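Local coordinates for dinoflagellate luciferase (PDB 1VPR), which catalyses the oxidation of an open-tetrapyrrole luciferin by molecular oxygen with emission of blue light, here through the third of its three homologous luciferase domains, at residues T105-F108 with N109-D113; P116-T119 with K120-A124; I209-G213 with D214-V218; D219-V222 with A223-A226; A326-D329 with N330-T333. All blocks are in the same frame, centred on the assembly; numbering follows the deposited sequence.

Contact 1 (T105-F108 with N109-D113); sequences TLCF and NNFQD
N110 and F111 fold back onto L106 and C107 in a short left-handed helical turn, for F108, N109, N110 and F111 all carry positive phi angles near 60°. Two backbone bonds hold the turn, N110 N to L106 O and F111 N to C107 O, each 3.0 Å. The N110 side chain, with CG opposite the carbonyl carbon (chi1 -67°), turns back so that OD1 takes a weak bond from L106 N at 3.0 Å; its ND2 binds R104 O, so the amide spans R104 and L106. C107 holds SG between its own N and carbonyl carbon (chi1 57°), which brings the sulfur 3.6 Å from F111 CE2 in an oblique sulfur-aromatic contact. C107 O lies over one face of the same ring, offset toward its rim, and L106 CD1 approaches F111 CE1 to 4.0 Å. The L106, C107 and F111 side chains pack the turn onto barrel strands 259-266, 285-294 and 297-307, while the F108 ring receives R274 in a cation-pi contact. D113 N closes the far end on F108 O at 3.1 Å, and its carboxylate stands almost perpendicular to the F108 ring. D113 OD2 takes N109 ND2 on the syn side at 2.7 Å.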
loop_
_atom_site.group_PDB
_atom_site.type_symbol
_atom_site.label_atom_id
_atom_site.label_comp_id
_atom_site.label_asym_id
_atom_site.label_seq_id
_atom_site.Cartn_x
_atom_site.Cartn_y
_atom_site.Cartn_z
ATOM N N THR A 105 7.505 -19.463 -8.749
ATOM C CA THR A 105 7.087 -19.749 -7.373
ATOM C C THR A 105 6.111 -18.707 -6.848
ATOM O O THR A 105 5.864 -18.649 -5.646
ATOM C CB THR A 105 8.296 -19.782 -6.389
ATOM O OG1 THR A 105 8.856 -18.468 -6.297
ATOM C CG2 THR A 105 9.406 -20.758 -6.881
ATOM N N LEU A 106 5.554 -17.887 -7.733
ATOM C CA LEU A 106 4.614 -16.846 -7.301
ATOM C C LEU A 106 3.294 -17.375 -6.766
ATOM O O LEU A 106 2.837 -18.453 -7.154
ATOM C CB LEU A 106 4.331 -15.881 -8.438
ATOM C CG LEU A 106 5.516 -15.004 -8.771
ATOM C CD1 LEU A 106 5.234 -14.328 -10.095
ATOM C CD2 LEU A 106 5.728 -13.982 -7.662
ATOM N N CYS A 107 2.699 -16.587 -5.872
ATOM C CA CYS A 107 1.434 -16.904 -5.221
ATOM C C CYS A 107 0.326 -17.124 -6.226
ATOM O O CYS A 107 0.457 -16.782 -7.405
ATOM C CB CYS A 107 1.031 -15.754 -4.280
ATOM S SG CYS A 107 0.916 -14.144 -5.157
ATOM N N PHE A 108 -0.769 -17.696 -5.740
ATOM C CA PHE A 108 -1.960 -17.984 -6.551
ATOM C C PHE A 108 -1.610 -18.835 -7.777
ATOM O O PHE A 108 -2.235 -18.703 -8.826
ATOM C CB PHE A 108 -2.635 -16.683 -7.007
ATOM C CG PHE A 108 -3.331 -15.923 -5.894
ATOM C CD1 PHE A 108 -2.698 -14.862 -5.262
ATOM C CD2 PHE A 108 -4.621 -16.286 -5.479
ATOM C CE1 PHE A 108 -3.330 -14.163 -4.225
ATOM C CE2 PHE A 108 -5.263 -15.592 -4.440
ATOM C CZ PHE A 108 -4.610 -14.524 -3.813
ATOM N N ASN A 109 -0.621 -19.712 -7.619
ATOM C CA ASN A 109 -0.156 -20.566 -8.714
ATOM C C ASN A 109 0.282 -19.688 -9.875
ATOM O O ASN A 109 -0.129 -19.890 -11.016
ATOM C CB ASN A 109 -1.266 -21.521 -9.153
ATOM C CG ASN A 109 -1.500 -22.609 -8.134
ATOM O OD1 ASN A 109 -0.545 -23.256 -7.682
ATOM N ND2 ASN A 109 -2.759 -22.822 -7.755
ATOM N N ASN A 110 1.126 -18.705 -9.554
ATOM C CA ASN A 110 1.633 -17.746 -10.520
ATOM C C ASN A 110 0.498 -16.963 -11.117
ATOM O O ASN A 110 0.478 -16.675 -12.326
ATOM C CB ASN A 110 2.416 -18.435 -11.618
ATOM C CG ASN A 110 3.669 -19.047 -11.110
ATOM O OD1 ASN A 110 4.520 -18.356 -10.531
ATOM N ND2 ASN A 110 3.807 -20.358 -11.302
ATOM N N PHE A 111 -0.439 -16.613 -10.243
ATOM C CA PHE A 111 -1.611 -15.857 -10.603
ATOM C C PHE A 111 -2.529 -16.558 -11.614
ATOM O O PHE A 111 -3.411 -15.917 -12.193
ATOM C CB PHE A 111 -1.176 -14.481 -11.118
ATOM C CG PHE A 111 -0.398 -13.675 -10.094
ATOM C CD1 PHE A 111 0.942 -13.378 -10.291
ATOM C CD2 PHE A 111 -1.028 -13.189 -8.957
ATOM C CE1 PHE A 111 1.652 -12.589 -9.366
ATOM C CE2 PHE A 111 -0.322 -12.397 -8.020
ATOM C CZ PHE A 111 1.019 -12.100 -8.237
ATOM N N GLN A 112 -2.348 -17.867 -11.798
ATOM C CA GLN A 112 -3.200 -18.612 -12.743
ATOM C C GLN A 112 -4.511 -19.041 -12.091
ATOM O O GLN A 112 -5.439 -19.468 -12.767
ATOM C CB GLN A 112 -2.469 -19.843 -13.277
ATOM C CG GLN A 112 -1.191 -19.508 -14.023
ATOM C CD GLN A 112 -0.475 -20.746 -14.501
ATOM O OE1 GLN A 112 -0.549 -21.099 -15.676
ATOM N NE2 GLN A 112 0.210 -21.427 -13.590
ATOM N N ASP A 113 -4.580 -18.940 -10.767
ATOM C CA ASP A 113 -5.800 -19.280 -10.050
ATOM C C ASP A 113 -6.894 -18.354 -10.564
ATOM O O ASP A 113 -6.636 -17.176 -10.878
ATOM C CB ASP A 113 -5.598 -19.068 -8.547
ATOM C CG ASP A 113 -4.856 -20.218 -7.894
ATOM O OD1 ASP A 113 -4.273 -20.029 -6.804
ATOM O OD2 ASP A 113 -4.866 -21.328 -8.475
#

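Contact 2 (P116-T119 with K120-A124); sequences PQLT and KEQVA
T119 and Q122 exchange two hydrogen bonds that make a capping box at the start of helix 120-126. T119 N donates to Q122 OE1 at 2.8 Å, nearly straight (166°), lying in the amide carbonyl plane on a lone pair. In return Q122 N donates to T119 OG1 at 3.2 Å. The threonine hydroxyl sits between its own N and carbonyl carbon (chi1 71°), which turns OG1 toward the first turn of the helix. Q122 leaves its backbone with CG opposite the carbonyl carbon and then runs extended, so its amide oxygen arrives beside the N-cap residue. V123 N to T119 O, 3.1 Å, is the first regular bond of the helix. Just ahead of the cap, Q117 NE2 binds L118 O at 3.0 Å. Packing surrounds this polar centre: Q122 CG touches T119 OG1 at 3.3 Å, L118 CB and CD2 lie against Q122 OE1, and L118 CB meets V123 CG2 at 4.1 Å. L118 also rests on W265 and M267, tying the cap to the barrel. With an alanine at Q122 the side-chain half of the box is gone, and T119 N is likely to be left without this acceptor. Each residue thus gives its backbone N-H and accepts with its side-chain oxygen, which settles amide groups that a helix N-terminus would otherwise leave without intrahelical partners.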
loop_
_atom_site.group_PDB
_atom_site.type_symbol
_atom_site.label_atom_id
_atom_site.label_comp_id
_atom_site.label_asym_id
_atom_site.label_seq_id
_atom_site.Cartn_x
_atom_site.Cartn_y
_atom_site.Cartn_z
ATOM N N PRO A 116 -11.553 -13.522 -9.010
ATOM C CA PRO A 116 -12.918 -12.986 -8.944
ATOM C C PRO A 116 -12.949 -11.573 -9.515
ATOM O O PRO A 116 -11.913 -10.918 -9.637
ATOM C CB PRO A 116 -13.219 -13.001 -7.455
ATOM C CG PRO A 116 -11.857 -12.681 -6.860
ATOM C CD PRO A 116 -10.923 -13.560 -7.676
ATOM N N GLN A 117 -14.145 -11.101 -9.847
ATOM C CA GLN A 117 -14.318 -9.769 -10.398
ATOM C C GLN A 117 -15.735 -9.326 -10.026
ATOM O O GLN A 117 -16.660 -10.142 -10.050
ATOM C CB GLN A 117 -14.147 -9.849 -11.911
ATOM C CG GLN A 117 -14.810 -8.764 -12.715
ATOM C CD GLN A 117 -13.987 -7.509 -12.798
ATOM O OE1 GLN A 117 -12.764 -7.570 -12.915
ATOM N NE2 GLN A 117 -14.655 -6.353 -12.766
ATOM N N LEU A 118 -15.920 -8.063 -9.659
ATOM C CA LEU A 118 -17.267 -7.615 -9.311
ATOM C C LEU A 118 -18.005 -7.229 -10.588
ATOM O O LEU A 118 -17.405 -6.729 -11.547
ATOM C CB LEU A 118 -17.219 -6.412 -8.358
ATOM C CG LEU A 118 -16.528 -6.619 -7.016
ATOM C CD1 LEU A 118 -16.684 -5.363 -6.137
ATOM C CD2 LEU A 118 -17.139 -7.826 -6.330
ATOM N N THR A 119 -19.308 -7.455 -10.603
ATOM C CA THR A 119 -20.097 -7.118 -11.777
ATOM C C THR A 119 -20.279 -5.603 -11.850
ATOM O O THR A 119 -19.970 -4.867 -10.903
ATOM C CB THR A 119 -21.491 -7.786 -11.726
ATOM O OG1 THR A 119 -22.284 -7.161 -10.708
ATOM C CG2 THR A 119 -21.362 -9.288 -11.393
ATOM N N LYS A 120 -20.788 -5.148 -12.987
ATOM C CA LYS A 120 -21.045 -3.731 -13.244
ATOM C C LYS A 120 -22.041 -3.160 -12.232
ATOM O O LYS A 120 -21.933 -2.011 -11.782
ATOM C CB LYS A 120 -21.618 -3.602 -14.660
ATOM C CG LYS A 120 -22.075 -2.209 -15.068
ATOM C CD LYS A 120 -22.707 -2.265 -16.470
ATOM C CE LYS A 120 -23.274 -0.933 -16.879
ATOM N NZ LYS A 120 -23.989 -1.032 -18.183
ATOM N N GLU A 121 -23.021 -3.974 -11.876
ATOM C CA GLU A 121 -24.048 -3.553 -10.941
ATOM C C GLU A 121 -23.471 -3.442 -9.529
ATOM O O GLU A 121 -23.785 -2.506 -8.791
ATOM C CB GLU A 121 -25.208 -4.560 -10.944
ATOM C CG GLU A 121 -26.129 -4.455 -12.155
ATOM C CD GLU A 121 -25.385 -4.553 -13.474
ATOM O OE1 GLU A 121 -24.541 -5.470 -13.592
ATOM O OE2 GLU A 121 -25.655 -3.720 -14.382
ATOM N N GLN A 122 -22.641 -4.414 -9.165
ATOM C CA GLN A 122 -22.024 -4.439 -7.846
ATOM C C GLN A 122 -21.187 -3.197 -7.623
ATOM O O GLN A 122 -21.215 -2.627 -6.548
ATOM C CB GLN A 122 -21.161 -5.694 -7.680
ATOM C CG GLN A 122 -21.978 -6.972 -7.473
ATOM C CD GLN A 122 -21.116 -8.203 -7.366
ATOM O OE1 GLN A 122 -20.207 -8.413 -8.164
ATOM N NE2 GLN A 122 -21.406 -9.039 -6.380
ATOM N N VAL A 123 -20.441 -2.779 -8.637
ATOM C CA VAL A 123 -19.610 -1.603 -8.529
ATOM C C VAL A 123 -20.494 -0.377 -8.371
ATOM O O VAL A 123 -20.230 0.491 -7.522
ATOM C CB VAL A 123 -18.702 -1.460 -9.769
ATOM C CG1 VAL A 123 -17.985 -0.118 -9.755
ATOM C CG2 VAL A 123 -17.672 -2.591 -9.777
ATOM N N ALA A 124 -21.555 -0.317 -9.175
ATOM C CA ALA A 124 -22.490 0.797 -9.150
ATOM C C ALA A 124 -23.130 0.973 -7.775
ATOM O O ALA A 124 -23.282 2.088 -7.290
ATOM C CB ALA A 124 -23.579 0.588 -10.212
#

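Contact 3 (I209-G213 with D214-V218); sequences INQFG and DVCTV
Q211 packs against C216 across an antiparallel hairpin of the beta barrel, strands 206-212 (beside 163-169) and 215-219 (beside 229-233), closed by a type II' turn from F212 to V215. Backbone bonds come in two reciprocal pairs. N210 N reaches T217 O at 2.9 Å and T217 N returns to N210 O at 2.8 Å; nearer the turn F212 N meets V215 O at 2.8 Å, while V215 N comes to F212 O from above its carbonyl plane. G213 takes the turn's second position with positive phi, which suits glycine. Apolar contacts line the face of I209, Q211, C216 and V218: I209 CG1 lies beside V218 CG2, and C216 SG rests on Q211 CB at 3.6 Å. Among the polar side chains, extended Q211, with CG opposite its backbone N (chi1 167°), brings NE2 to G213 O while OE1 accepts from L161 N. Were Q211 an alanine, G213 O and L161 N would probably lose these partners, while CB could still touch C216 SG. On the other face T217 OG1 bonds T231 OG1, and N210 ND2 binds S312 O. A water accepts from N210 ND2 at 3.0 Å and lies 2.8 Å from T217 O.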
loop_
_atom_site.group_PDB
_atom_site.type_symbol
_atom_site.label_atom_id
_atom_site.label_comp_id
_atom_site.label_asym_id
_atom_site.label_seq_id
_atom_site.Cartn_x
_atom_site.Cartn_y
_atom_site.Cartn_z
ATOM N N ILE A 209 7.960 -1.060 8.907
ATOM C CA ILE A 209 7.063 -2.103 9.376
ATOM C C ILE A 209 7.386 -2.522 10.790
ATOM O O ILE A 209 8.552 -2.740 11.144
ATOM C CB ILE A 209 7.183 -3.361 8.476
ATOM C CG1 ILE A 209 6.830 -3.016 7.042
ATOM C CG2 ILE A 209 6.266 -4.491 8.985
ATOM C CD1 ILE A 209 7.162 -4.178 6.048
ATOM N N ASN A 210 6.350 -2.618 11.599
ATOM C CA ASN A 210 6.478 -3.095 12.957
ATOM C C ASN A 210 5.788 -4.427 12.779
ATOM O O ASN A 210 4.629 -4.465 12.341
ATOM C CB ASN A 210 5.660 -2.247 13.931
ATOM C CG ASN A 210 6.463 -1.110 14.516
ATOM O OD1 ASN A 210 7.183 -1.290 15.506
ATOM N ND2 ASN A 210 6.365 0.062 13.900
ATOM N N GLN A 211 6.474 -5.513 13.095
ATOM C CA GLN A 211 5.861 -6.828 12.953
ATOM C C GLN A 211 5.967 -7.626 14.239
ATOM O O GLN A 211 7.044 -7.714 14.826
ATOM C CB GLN A 211 6.517 -7.623 11.813
ATOM C CG GLN A 211 6.113 -9.130 11.835
ATOM C CD GLN A 211 6.652 -9.950 10.674
ATOM O OE1 GLN A 211 7.744 -9.701 10.166
ATOM N NE2 GLN A 211 5.890 -10.961 10.259
ATOM N N PHE A 212 4.839 -8.173 14.694
ATOM C CA PHE A 212 4.846 -9.013 15.884
ATOM C C PHE A 212 4.041 -10.262 15.493
ATOM O O PHE A 212 2.823 -10.294 15.631
ATOM C CB PHE A 212 4.174 -8.314 17.066
ATOM C CG PHE A 212 4.267 -9.109 18.361
ATOM C CD1 PHE A 212 5.427 -9.072 19.141
ATOM C CD2 PHE A 212 3.184 -9.892 18.801
ATOM C CE1 PHE A 212 5.512 -9.800 20.347
ATOM C CE2 PHE A 212 3.259 -10.616 19.998
ATOM C CZ PHE A 212 4.425 -10.564 20.768
ATOM N N GLY A 213 4.724 -11.276 14.986
ATOM C CA GLY A 213 4.023 -12.482 14.571
ATOM C C GLY A 213 3.124 -12.217 13.370
ATOM O O GLY A 213 3.595 -11.801 12.307
ATOM N N ASP A 214 1.824 -12.413 13.555
ATOM C CA ASP A 214 0.860 -12.215 12.483
ATOM C C ASP A 214 0.164 -10.847 12.497
ATOM O O ASP A 214 -0.839 -10.643 11.789
ATOM C CB ASP A 214 -0.188 -13.334 12.526
ATOM C CG ASP A 214 -0.890 -13.425 13.869
ATOM O OD1 ASP A 214 -1.799 -14.261 14.026
ATOM O OD2 ASP A 214 -0.536 -12.659 14.784
ATOM N N VAL A 215 0.674 -9.921 13.310
ATOM C CA VAL A 215 0.108 -8.561 13.385
ATOM C C VAL A 215 1.205 -7.575 13.018
ATOM O O VAL A 215 2.332 -7.666 13.515
ATOM C CB VAL A 215 -0.423 -8.244 14.805
ATOM C CG1 VAL A 215 -0.771 -6.758 14.930
ATOM C CG2 VAL A 215 -1.663 -9.092 15.083
ATOM N N CYS A 216 0.895 -6.650 12.115
ATOM C CA CYS A 216 1.869 -5.652 11.693
ATOM C C CYS A 216 1.286 -4.255 11.620
ATOM O O CYS A 216 0.099 -4.097 11.352
ATOM C CB CYS A 216 2.363 -5.930 10.281
ATOM S SG CYS A 216 3.355 -7.389 10.022
ATOM N N THR A 217 2.131 -3.253 11.821
ATOM C CA THR A 217 1.740 -1.855 11.622
ATOM C C THR A 217 2.668 -1.432 10.481
ATOM O O THR A 217 3.874 -1.691 10.520
ATOM C CB THR A 217 1.999 -0.993 12.828
ATOM O OG1 THR A 217 1.059 -1.339 13.850
ATOM C CG2 THR A 217 1.823 0.501 12.459
ATOM N N VAL A 218 2.113 -0.805 9.449
ATOM C CA VAL A 218 2.894 -0.417 8.289
ATOM C C VAL A 218 2.753 1.069 7.953
ATOM O O VAL A 218 1.643 1.591 7.846
ATOM C CB VAL A 218 2.470 -1.254 7.027
ATOM C CG1 VAL A 218 3.283 -0.838 5.795
ATOM C CG2 VAL A 218 2.658 -2.739 7.297
HETATM O O HOH W 1 5.210 0.725 11.157
#

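Contact 4 (D219-V222 with A223-A226); sequences DASV and AKFA
S221 O receives two backbone donors as the chain turns back on itself, F225 N at 2.9 Å and K224 N at 3.2 Å. The first bond is almost straight (169°) and lies in the carbonyl plane, whereas K224 N stands well above that plane, so the two amides use different directions around one oxygen. S221 OG, placed opposite its own N (chi1 173°), swings forward and accepts from A223 N at 3.0 Å; the hydroxyl also touches A223 CB at 3.2 Å. That bond from the second residue on makes an ST turn, set in the wider turn closed on S221 O. The turn lies in the connection between strands 215-219 and 229-233 of the barrel, near the centre of the chain, where C64 and H65 of helix 57-65 pack against it. The F225 ring comes back along the preceding chain: S221 O lies at its edge, near its plane, 3.6 Å from CD1, and A220 CB meets the same CD1 obliquely at 3.8 Å. H200 approaches the ring with its plane inclined to it. V222 sends its CB away from the turn, while its CA makes a CH...O contact with F225 O at 3.2 Å. K224, buried, leads away from the turn, bent at its last two torsions, and its NZ bonds H199 O and T202 OG1.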
loop_
_atom_site.group_PDB
_atom_site.type_symbol
_atom_site.label_atom_id
_atom_site.label_comp_id
_atom_site.label_asym_id
_atom_site.label_seq_id
_atom_site.Cartn_x
_atom_site.Cartn_y
_atom_site.Cartn_z
ATOM N N ASP A 219 3.888 1.740 7.825
ATOM C CA ASP A 219 3.919 3.145 7.440
ATOM C C ASP A 219 4.248 3.068 5.959
ATOM O O ASP A 219 5.253 2.449 5.568
ATOM C CB ASP A 219 5.013 3.893 8.213
ATOM C CG ASP A 219 4.756 3.877 9.712
ATOM O OD1 ASP A 219 3.928 4.667 10.183
ATOM O OD2 ASP A 219 5.341 3.044 10.435
ATOM N N ALA A 220 3.380 3.666 5.145
ATOM C CA ALA A 220 3.512 3.688 3.687
ATOM C C ALA A 220 3.450 5.132 3.194
ATOM O O ALA A 220 3.044 6.021 3.932
ATOM C CB ALA A 220 2.392 2.885 3.046
ATOM N N SER A 221 3.833 5.352 1.942
ATOM C CA SER A 221 3.864 6.698 1.373
ATOM C C SER A 221 2.530 7.423 1.329
ATOM O O SER A 221 1.532 6.888 0.810
ATOM C CB SER A 221 4.438 6.639 -0.047
ATOM O OG SER A 221 4.348 7.895 -0.715
ATOM N N VAL A 222 2.510 8.649 1.852
ATOM C CA VAL A 222 1.288 9.448 1.809
ATOM C C VAL A 222 1.142 10.094 0.421
ATOM O O VAL A 222 0.155 10.759 0.126
ATOM C CB VAL A 222 1.247 10.509 2.929
ATOM C CG1 VAL A 222 0.991 9.803 4.265
ATOM C CG2 VAL A 222 2.559 11.306 2.980
ATOM N N ALA A 223 2.119 9.876 -0.446
ATOM C CA ALA A 223 2.013 10.394 -1.795
ATOM C C ALA A 223 1.026 9.478 -2.528
ATOM O O ALA A 223 0.443 9.862 -3.554
ATOM C CB ALA A 223 3.358 10.339 -2.476
ATOM N N LYS A 224 0.831 8.273 -1.992
ATOM C CA LYS A 224 -0.052 7.276 -2.613
ATOM C C LYS A 224 -1.281 6.918 -1.768
ATOM O O LYS A 224 -2.414 6.884 -2.266
ATOM C CB LYS A 224 0.761 5.997 -2.902
ATOM C CG LYS A 224 1.983 6.218 -3.807
ATOM C CD LYS A 224 2.911 4.990 -3.934
ATOM C CE LYS A 224 2.158 3.728 -4.373
ATOM N NZ LYS A 224 1.548 3.832 -5.737
ATOM N N PHE A 225 -1.049 6.645 -0.490
ATOM C CA PHE A 225 -2.108 6.272 0.435
ATOM C C PHE A 225 -2.525 7.439 1.329
ATOM O O PHE A 225 -1.664 8.154 1.876
ATOM C CB PHE A 225 -1.636 5.090 1.307
ATOM C CG PHE A 225 -1.250 3.872 0.505
ATOM C CD1 PHE A 225 0.078 3.648 0.138
ATOM C CD2 PHE A 225 -2.230 2.995 0.052
ATOM C CE1 PHE A 225 0.421 2.569 -0.681
ATOM C CE2 PHE A 225 -1.903 1.915 -0.769
ATOM C CZ PHE A 225 -0.580 1.700 -1.135
ATOM N N ALA A 226 -3.836 7.608 1.503
ATOM C CA ALA A 226 -4.343 8.698 2.331
ATOM C C ALA A 226 -4.000 8.468 3.802
ATOM O O ALA A 226 -3.802 9.419 4.532
ATOM C CB ALA A 226 -5.864 8.855 2.145
#

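Contact 5 (A326-D329 with N330-T333); sequences AGRD and NAPT
R328 lies against P332 in the irregular loop that follows helix 321-324, whose end is a Schellman motif with A326, at positive phi, as its C-prime residue. The arginine carries the contact. Its CG stands opposite the backbone N (chi1 -176°) and the chain stays fully extended to NE, so the guanidinium is delivered four residues ahead. There P332 CD sits over one face of the flat group, offset toward its rim, 3.5 Å from R328 CZ and 3.4 Å from R328 NH2. P332 CG follows at 3.9 Å from the same NH2, and A331 CA lies over the same face. The two side chains meet at about a right angle, and a proline methylene packs on a planar cation with no polar bond between them. Nearer the backbone, A331 CB rests 3.7 Å from R328 O. N330, with positive phi, bends the chain at the corner; D329 O and A331 N come within 3.1 Å there, but the angle is too poor for a bond. Hydrogen bonds to other parts of the chain hold the loop: D329 OD2 accepts from A343 N, N330 and A331 pair by backbone with T341 and Y339, and P332 with W145. R328 also touches P142. Helix 321-324 thus ends in the Schellman motif and gives way to a surface loop outside the barrel strands, where a proline CD lies on an arginine face.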
loop_
_atom_site.group_PDB
_atom_site.type_symbol
_atom_site.label_atom_id
_atom_site.label_comp_id
_atom_site.label_asym_id
_atom_site.label_seq_id
_atom_site.Cartn_x
_atom_site.Cartn_y
_atom_site.Cartn_z
ATOM N N ALA A 326 -19.849 -8.038 4.604
ATOM C CA ALA A 326 -21.265 -7.724 4.809
ATOM C C ALA A 326 -21.869 -8.574 5.914
ATOM O O ALA A 326 -22.974 -9.107 5.762
ATOM C CB ALA A 326 -22.065 -7.942 3.509
ATOM N N GLY A 327 -21.137 -8.724 7.010
ATOM C CA GLY A 327 -21.640 -9.492 8.135
ATOM C C GLY A 327 -21.722 -10.996 7.959
ATOM O O GLY A 327 -22.263 -11.678 8.826
ATOM N N ARG A 328 -21.178 -11.535 6.875
ATOM C CA ARG A 328 -21.253 -12.981 6.663
ATOM C C ARG A 328 -20.013 -13.753 7.079
ATOM O O ARG A 328 -18.980 -13.702 6.405
ATOM C CB ARG A 328 -21.568 -13.295 5.189
ATOM C CG ARG A 328 -21.754 -14.797 4.935
ATOM C CD ARG A 328 -22.000 -15.174 3.472
ATOM N NE ARG A 328 -21.950 -16.627 3.296
ATOM C CZ ARG A 328 -22.038 -17.260 2.122
ATOM N NH1 ARG A 328 -21.975 -18.586 2.074
ATOM N NH2 ARG A 328 -22.192 -16.568 0.997
ATOM N N ASP A 329 -20.115 -14.489 8.180
ATOM C CA ASP A 329 -18.998 -15.290 8.660
ATOM C C ASP A 329 -18.610 -16.327 7.613
ATOM O O ASP A 329 -19.472 -16.829 6.882
ATOM C CB ASP A 329 -19.388 -16.033 9.937
ATOM C CG ASP A 329 -19.527 -15.126 11.151
ATOM O OD1 ASP A 329 -20.049 -15.618 12.174
ATOM O OD2 ASP A 329 -19.120 -13.946 11.109
ATOM N N ASN A 330 -17.315 -16.643 7.534
ATOM C CA ASN A 330 -16.808 -17.657 6.615
ATOM C C ASN A 330 -17.342 -17.532 5.192
ATOM O O ASN A 330 -17.757 -18.528 4.575
ATOM C CB ASN A 330 -17.109 -19.045 7.197
ATOM C CG ASN A 330 -16.602 -19.186 8.629
ATOM O OD1 ASN A 330 -15.427 -18.942 8.904
ATOM N ND2 ASN A 330 -17.484 -19.564 9.545
ATOM N N ALA A 331 -17.316 -16.306 4.670
ATOM C CA ALA A 331 -17.784 -16.043 3.322
ATOM C C ALA A 331 -16.902 -16.867 2.376
ATOM O O ALA A 331 -15.748 -17.184 2.698
ATOM C CB ALA A 331 -17.699 -14.547 3.017
ATOM N N PRO A 332 -17.428 -17.213 1.186
ATOM C CA PRO A 332 -16.682 -18.018 0.221
ATOM C C PRO A 332 -15.754 -17.340 -0.770
ATOM O O PRO A 332 -15.809 -16.136 -0.993
ATOM C CB PRO A 332 -17.795 -18.757 -0.507
ATOM C CG PRO A 332 -18.818 -17.660 -0.665
ATOM C CD PRO A 332 -18.823 -17.021 0.735
ATOM N N THR A 333 -14.919 -18.170 -1.380
ATOM C CA THR A 333 -14.003 -17.751 -2.429
ATOM C C THR A 333 -14.911 -17.822 -3.647
ATOM O O THR A 333 -16.066 -18.223 -3.534
ATOM C CB THR A 333 -12.855 -18.772 -2.635
ATOM O OG1 THR A 333 -13.405 -20.031 -3.075
ATOM C CG2 THR A 333 -12.070 -18.983 -1.337
#

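How the contacts relate
All five contacts are local and follow one another along the catalytic domain. Contacts 3 and 4 are buried and adjoin in sequence: the hairpin of the first runs into the turn of the second, and backbone bonds dominate both. Contact 1 is partly buried, with sulfur and aromatic packing toward the barrel and N109 and Q112 on the exposed side. Contacts 2 and 5 lie at the surface on the same side of the chain's centre, nearest atoms about 6 Å apart; one caps the start of a helix with reciprocal hydrogen bonds, the other follows a helix end and relies on arginine-proline packing. Contacts 1 and 2 lie on successive helices, centres about 23 Å apart.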